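Local coordinates for protein beta-L-arabinobiosidase (Bacteroides thetaiotaomicron, PDB 5MQR) that probably hydrolyses glycosidic bonds of plant pectin, as a beta-L-arabinobiosidase, with a possible sialidase activity, at residues A[407-419]-A[461-473]. Numbering follows the deposited sequence.
Sequences VQINASAHADDDF and VERKIPASKELKV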
loop_
_atom_site.group_PDB
_atom_site.type_symbol
_atom_site.label_atom_id
_atom_site.label_comp_id
_atom_site.label_asym_id
_atom_site.label_seq_id
_atom_site.Cartn_x
_atom_site.Cartn_y
_atom_site.Cartn_z
ATOM N N VAL A 407 -1.210 2.200 8.712
ATOM C CA VAL A 407 -0.571 3.483 8.423
ATOM C C VAL A 407 -0.101 3.495 6.973
ATOM O O VAL A 407 0.691 2.680 6.606
ATOM C CB VAL A 407 0.599 3.750 9.381
ATOM C CG1 VAL A 407 1.205 5.144 9.109
ATOM C CG2 VAL A 407 0.144 3.615 10.847
ATOM N N GLN A 408 -0.626 4.397 6.160
ATOM C CA GLN A 408 -0.298 4.498 4.734
ATOM C C GLN A 408 0.670 5.666 4.543
ATOM O O GLN A 408 0.396 6.736 5.028
ATOM C CB GLN A 408 -1.555 4.820 3.911
ATOM C CG GLN A 408 -2.256 3.711 3.164
ATOM C CD GLN A 408 -3.460 4.264 2.408
ATOM O OE1 GLN A 408 -4.499 4.574 3.015
ATOM N NE2 GLN A 408 -3.308 4.464 1.098
ATOM N N ILE A 409 1.761 5.459 3.814
ATOM C CA ILE A 409 2.701 6.520 3.479
ATOM C C ILE A 409 2.227 7.312 2.247
ATOM O O ILE A 409 2.192 8.544 2.274
ATOM C CB ILE A 409 4.128 6.001 3.174
ATOM C CG1 ILE A 409 4.645 5.037 4.246
ATOM C CG2 ILE A 409 5.087 7.168 2.983
ATOM C CD1 ILE A 409 4.442 5.514 5.655
ATOM N N ASN A 410 1.907 6.620 1.161
ATOM C CA ASN A 410 1.548 7.285 -0.090
ATOM C C ASN A 410 0.102 7.095 -0.407
ATOM O O ASN A 410 -0.509 6.142 0.031
ATOM C CB ASN A 410 2.366 6.732 -1.244
ATOM C CG ASN A 410 3.844 6.861 -1.009
ATOM O OD1 ASN A 410 4.348 7.885 -0.545
ATOM N ND2 ASN A 410 4.551 5.806 -1.317
ATOM N N ALA A 411 -0.440 8.015 -1.183
ATOM C CA ALA A 411 -1.796 7.910 -1.642
ATOM C C ALA A 411 -1.774 6.962 -2.853
ATOM O O ALA A 411 -0.889 7.079 -3.707
ATOM C CB ALA A 411 -2.314 9.275 -2.033
ATOM N N SER A 412 -2.721 6.035 -2.909
ATOM C CA SER A 412 -2.800 5.061 -3.986
ATOM C C SER A 412 -3.760 5.491 -5.108
ATOM O O SER A 412 -3.833 4.837 -6.147
ATOM C CB SER A 412 -3.215 3.700 -3.427
ATOM O OG SER A 412 -4.567 3.668 -3.051
ATOM N N ALA A 413 -4.491 6.575 -4.880
ATOM C CA ALA A 413 -5.390 7.130 -5.848
ATOM C C ALA A 413 -5.405 8.651 -5.764
ATOM O O ALA A 413 -5.226 9.232 -4.695
ATOM C CB ALA A 413 -6.786 6.610 -5.601
ATOM N N HIS A 414 -5.676 9.258 -6.914
ATOM C CA HIS A 414 -5.911 10.677 -7.028
ATOM C C HIS A 414 -7.196 11.082 -6.329
ATOM O O HIS A 414 -8.064 10.260 -6.044
ATOM C CB HIS A 414 -5.950 11.105 -8.499
ATOM C CG HIS A 414 -4.589 11.288 -9.074
ATOM N ND1 HIS A 414 -3.880 12.461 -8.928
ATOM C CD2 HIS A 414 -3.761 10.421 -9.704
ATOM C CE1 HIS A 414 -2.685 12.320 -9.473
ATOM N NE2 HIS A 414 -2.587 11.089 -9.941
ATOM N N ALA A 415 -7.293 12.377 -6.078
ATOM C CA ALA A 415 -8.415 12.967 -5.398
ATOM C C ALA A 415 -9.605 13.052 -6.339
ATOM O O ALA A 415 -9.480 13.403 -7.512
ATOM C CB ALA A 415 -8.054 14.365 -4.904
ATOM N N ASP A 416 -10.766 12.742 -5.786
ATOM C CA ASP A 416 -12.027 13.052 -6.421
ATOM C C ASP A 416 -13.055 13.082 -5.294
ATOM O O ASP A 416 -13.757 12.110 -5.059
ATOM C CB ASP A 416 -12.352 12.015 -7.518
ATOM C CG ASP A 416 -13.581 12.381 -8.307
ATOM O OD1 ASP A 416 -14.068 13.534 -8.218
ATOM O OD2 ASP A 416 -14.068 11.500 -9.024
ATOM N N ASP A 417 -13.109 14.213 -4.600
ATOM C CA ASP A 417 -13.654 14.299 -3.268
ATOM C C ASP A 417 -14.892 15.159 -3.297
ATOM O O ASP A 417 -14.870 16.288 -3.789
ATOM C CB ASP A 417 -12.637 14.921 -2.307
ATOM C CG ASP A 417 -11.305 14.151 -2.246
ATOM O OD1 ASP A 417 -11.155 13.031 -2.789
ATOM O OD2 ASP A 417 -10.375 14.709 -1.631
ATOM N N ASP A 418 -15.976 14.595 -2.782
ATOM C CA ASP A 418 -17.238 15.284 -2.593
ATOM C C ASP A 418 -17.476 15.289 -1.082
ATOM O O ASP A 418 -17.793 14.259 -0.500
ATOM C CB ASP A 418 -18.317 14.526 -3.372
ATOM C CG ASP A 418 -19.713 15.120 -3.225
ATOM O OD1 ASP A 418 -19.875 16.113 -2.489
ATOM O OD2 ASP A 418 -20.657 14.547 -3.851
ATOM N N PHE A 419 -17.308 16.455 -0.463
ATOM C CA PHE A 419 -17.365 16.567 1.004
ATOM C C PHE A 419 -18.771 16.385 1.588
ATOM O O PHE A 419 -18.899 16.087 2.766
ATOM C CB PHE A 419 -16.762 17.884 1.485
ATOM C CG PHE A 419 -15.328 18.069 1.084
ATOM C CD1 PHE A 419 -14.353 17.169 1.505
ATOM C CD2 PHE A 419 -14.948 19.142 0.271
ATOM C CE1 PHE A 419 -13.031 17.324 1.114
ATOM C CE2 PHE A 419 -13.629 19.300 -0.116
ATOM C CZ PHE A 419 -12.666 18.391 0.310
ATOM N N VAL A 461 -5.227 22.314 5.728
ATOM C CA VAL A 461 -5.549 20.990 5.192
ATOM C C VAL A 461 -4.543 20.644 4.075
ATOM O O VAL A 461 -4.100 21.541 3.362
ATOM C CB VAL A 461 -7.024 20.890 4.730
ATOM C CG1 VAL A 461 -7.973 21.220 5.875
ATOM C CG2 VAL A 461 -7.343 21.806 3.580
ATOM N N GLU A 462 -4.146 19.367 3.981
ATOM C CA GLU A 462 -3.242 18.860 2.949
ATOM C C GLU A 462 -3.908 17.636 2.317
ATOM O O GLU A 462 -4.339 16.725 3.029
ATOM C CB GLU A 462 -1.869 18.382 3.469
ATOM C CG GLU A 462 -1.127 19.235 4.474
ATOM C CD GLU A 462 0.408 19.029 4.516
ATOM O OE1 GLU A 462 0.939 18.049 3.972
ATOM O OE2 GLU A 462 1.118 19.915 5.086
ATOM N N ARG A 463 -3.964 17.605 0.988
ATOM C CA ARG A 463 -4.410 16.410 0.254
ATOM C C ARG A 463 -3.187 15.730 -0.357
ATOM O O ARG A 463 -2.580 16.246 -1.305
ATOM C CB ARG A 463 -5.439 16.770 -0.830
ATOM C CG ARG A 463 -6.036 15.599 -1.573
ATOM C CD ARG A 463 -6.758 14.644 -0.647
ATOM N NE ARG A 463 -7.702 13.725 -1.291
ATOM C CZ ARG A 463 -7.415 12.509 -1.762
ATOM N NH1 ARG A 463 -6.178 12.015 -1.739
ATOM N NH2 ARG A 463 -8.387 11.763 -2.266
ATOM N N LYS A 464 -2.801 14.597 0.214
ATOM C CA LYS A 464 -1.750 13.791 -0.380
ATOM C C LYS A 464 -2.294 13.005 -1.595
ATOM O O LYS A 464 -3.381 12.445 -1.544
ATOM C CB LYS A 464 -1.158 12.855 0.662
ATOM C CG LYS A 464 0.214 12.360 0.285
ATOM C CD LYS A 464 1.008 11.912 1.510
ATOM C CE LYS A 464 2.431 11.676 1.085
ATOM N NZ LYS A 464 3.216 11.102 2.193
ATOM N N ILE A 465 -1.550 13.018 -2.691
ATOM C CA ILE A 465 -1.945 12.345 -3.940
ATOM C C ILE A 465 -0.753 11.548 -4.462
ATOM O O ILE A 465 0.367 11.751 -3.984
ATOM C CB ILE A 465 -2.391 13.355 -5.003
ATOM C CG1 ILE A 465 -1.296 14.382 -5.259
ATOM C CG2 ILE A 465 -3.684 14.025 -4.571
ATOM C CD1 ILE A 465 -1.461 15.121 -6.550
ATOM N N PRO A 466 -0.978 10.645 -5.445
ATOM C CA PRO A 466 0.162 9.952 -6.060
ATOM C C PRO A 466 1.151 10.948 -6.666
ATOM O O PRO A 466 0.740 11.881 -7.355
ATOM C CB PRO A 466 -0.480 9.086 -7.164
ATOM C CG PRO A 466 -1.910 8.973 -6.790
ATOM C CD PRO A 466 -2.256 10.260 -6.072
ATOM N N ALA A 467 2.424 10.741 -6.353
ATOM C CA ALA A 467 3.523 11.570 -6.823
ATOM C C ALA A 467 3.445 11.685 -8.336
ATOM O O ALA A 467 3.440 10.658 -9.019
ATOM C CB ALA A 467 4.854 10.941 -6.399
ATOM N N SER A 468 3.357 12.913 -8.846
ATOM C CA SER A 468 3.028 13.165 -10.240
ATOM C C SER A 468 3.949 14.218 -10.874
ATOM O O SER A 468 4.301 15.224 -10.241
ATOM C CB SER A 468 1.562 13.618 -10.352
ATOM O OG SER A 468 0.648 12.646 -9.819
ATOM N N LYS A 469 4.317 13.980 -12.135
ATOM C CA LYS A 469 5.161 14.885 -12.921
ATOM C C LYS A 469 4.298 15.862 -13.687
ATOM O O LYS A 469 4.587 17.052 -13.693
ATOM C CB LYS A 469 6.055 14.107 -13.891
ATOM C CG LYS A 469 6.994 13.130 -13.219
ATOM C CD LYS A 469 7.726 12.233 -14.223
ATOM C CE LYS A 469 8.288 10.966 -13.542
ATOM N NZ LYS A 469 8.653 9.840 -14.482
ATOM N N GLU A 470 3.261 15.341 -14.348
ATOM C CA GLU A 470 2.192 16.146 -14.942
ATOM C C GLU A 470 0.968 16.024 -14.028
ATOM O O GLU A 470 0.541 14.905 -13.692
ATOM C CB GLU A 470 1.852 15.649 -16.341
ATOM C CG GLU A 470 3.022 15.661 -17.320
ATOM C CD GLU A 470 3.437 17.077 -17.730
ATOM O OE1 GLU A 470 2.564 17.861 -18.188
ATOM O OE2 GLU A 470 4.641 17.410 -17.589
ATOM N N LEU A 471 0.435 17.171 -13.607
ATOM C CA LEU A 471 -0.645 17.213 -12.639
ATOM C C LEU A 471 -1.691 18.252 -12.998
ATOM O O LEU A 471 -1.350 19.410 -13.295
ATOM C CB LEU A 471 -0.068 17.516 -11.257
ATOM C CG LEU A 471 -0.997 17.586 -10.057
ATOM C CD1 LEU A 471 -1.673 16.252 -9.810
ATOM C CD2 LEU A 471 -0.212 17.986 -8.825
ATOM N N LYS A 472 -2.959 17.843 -12.962
ATOM C CA LYS A 472 -4.082 18.787 -12.927
ATOM C C LYS A 472 -4.747 18.683 -11.586
ATOM O O LYS A 472 -4.926 17.606 -11.082
ATOM C CB LYS A 472 -5.124 18.560 -14.027
ATOM C CG LYS A 472 -4.516 18.414 -15.406
ATOM C CD LYS A 472 -5.481 18.831 -16.531
ATOM C CE LYS A 472 -4.822 18.759 -17.914
ATOM N NZ LYS A 472 -4.854 17.354 -18.423
ATOM N N VAL A 473 -5.077 19.835 -11.022
ATOM C CA VAL A 473 -5.724 19.982 -9.732
ATOM C C VAL A 473 -6.888 20.920 -9.952
ATOM O O VAL A 473 -6.684 22.022 -10.430
ATOM C CB VAL A 473 -4.760 20.612 -8.702
ATOM C CG1 VAL A 473 -5.462 20.839 -7.358
ATOM C CG2 VAL A 473 -3.546 19.712 -8.529
HETATM O O HOH W 1 1.396 9.998 -2.293
HETATM O O HOH W 2 -6.661 9.310 -2.439
HETATM O O HOH W 3 -9.659 9.673 -3.895
HETATM O O HOH W 4 -0.287 9.871 -10.921
#
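A salt bridge with water bridges at one end (Asp417 to Arg463) and a proline-histidine CH-pi stack at the other (Pro466 on His414) join two segments where the loop following strand 397-403 runs past strand 460-468 of the sialidase-like CBM region. The salt bridge is side-on. Arg463 NE meets Asp417 OD2 at 2.9 Å in a nearly straight bond (176°), while Arg463 NH2 reaches Asp417 OD1 at 3.1 Å. Both oxygens use their syn lone pairs, and the two planar groups lie only 8° apart. Trp431 is a second donor to OD2. Bent at chi2 (60°), the arginine chain places one guanidinium face against Ala415 CB, 3.5 Å above the plane and offset toward the rim, and NH1 donates to the carbonyl O of Lys464 in its own strand. Two waters in the guanidinium plane extend the grip, linking NH1 to Ala413 O and, more weakly, NH2 to His414 O. A leucine in place of Arg463 would probably leave the Asp417 carboxylate without its charge partner and the carbonyl of Lys464 without its NH1 donor.

Farther along, Pro466 CD lies 3.8 Å from the centre of the His414 ring, almost exactly on the ring normal. Thr609 holds ND1 of that ring, and an in-plane water at NE2 connects it to Ser468 OG. Ala411 CB presses against Lys464 O (3.4 Å), and a water spans Ala411 N and Ile465 O. The extended Lys464 chain carries NZ to Ile409 O at 2.8 Å; Ser46 and Pro47 also accept from this ammonium. Segment 416-417 pairs with strand 600-610 in one sheet, which also holds strand 470-479, while Arg463 to Pro466 lie in the other, consistent with a beta-sandwich whose two sheets are spanned here.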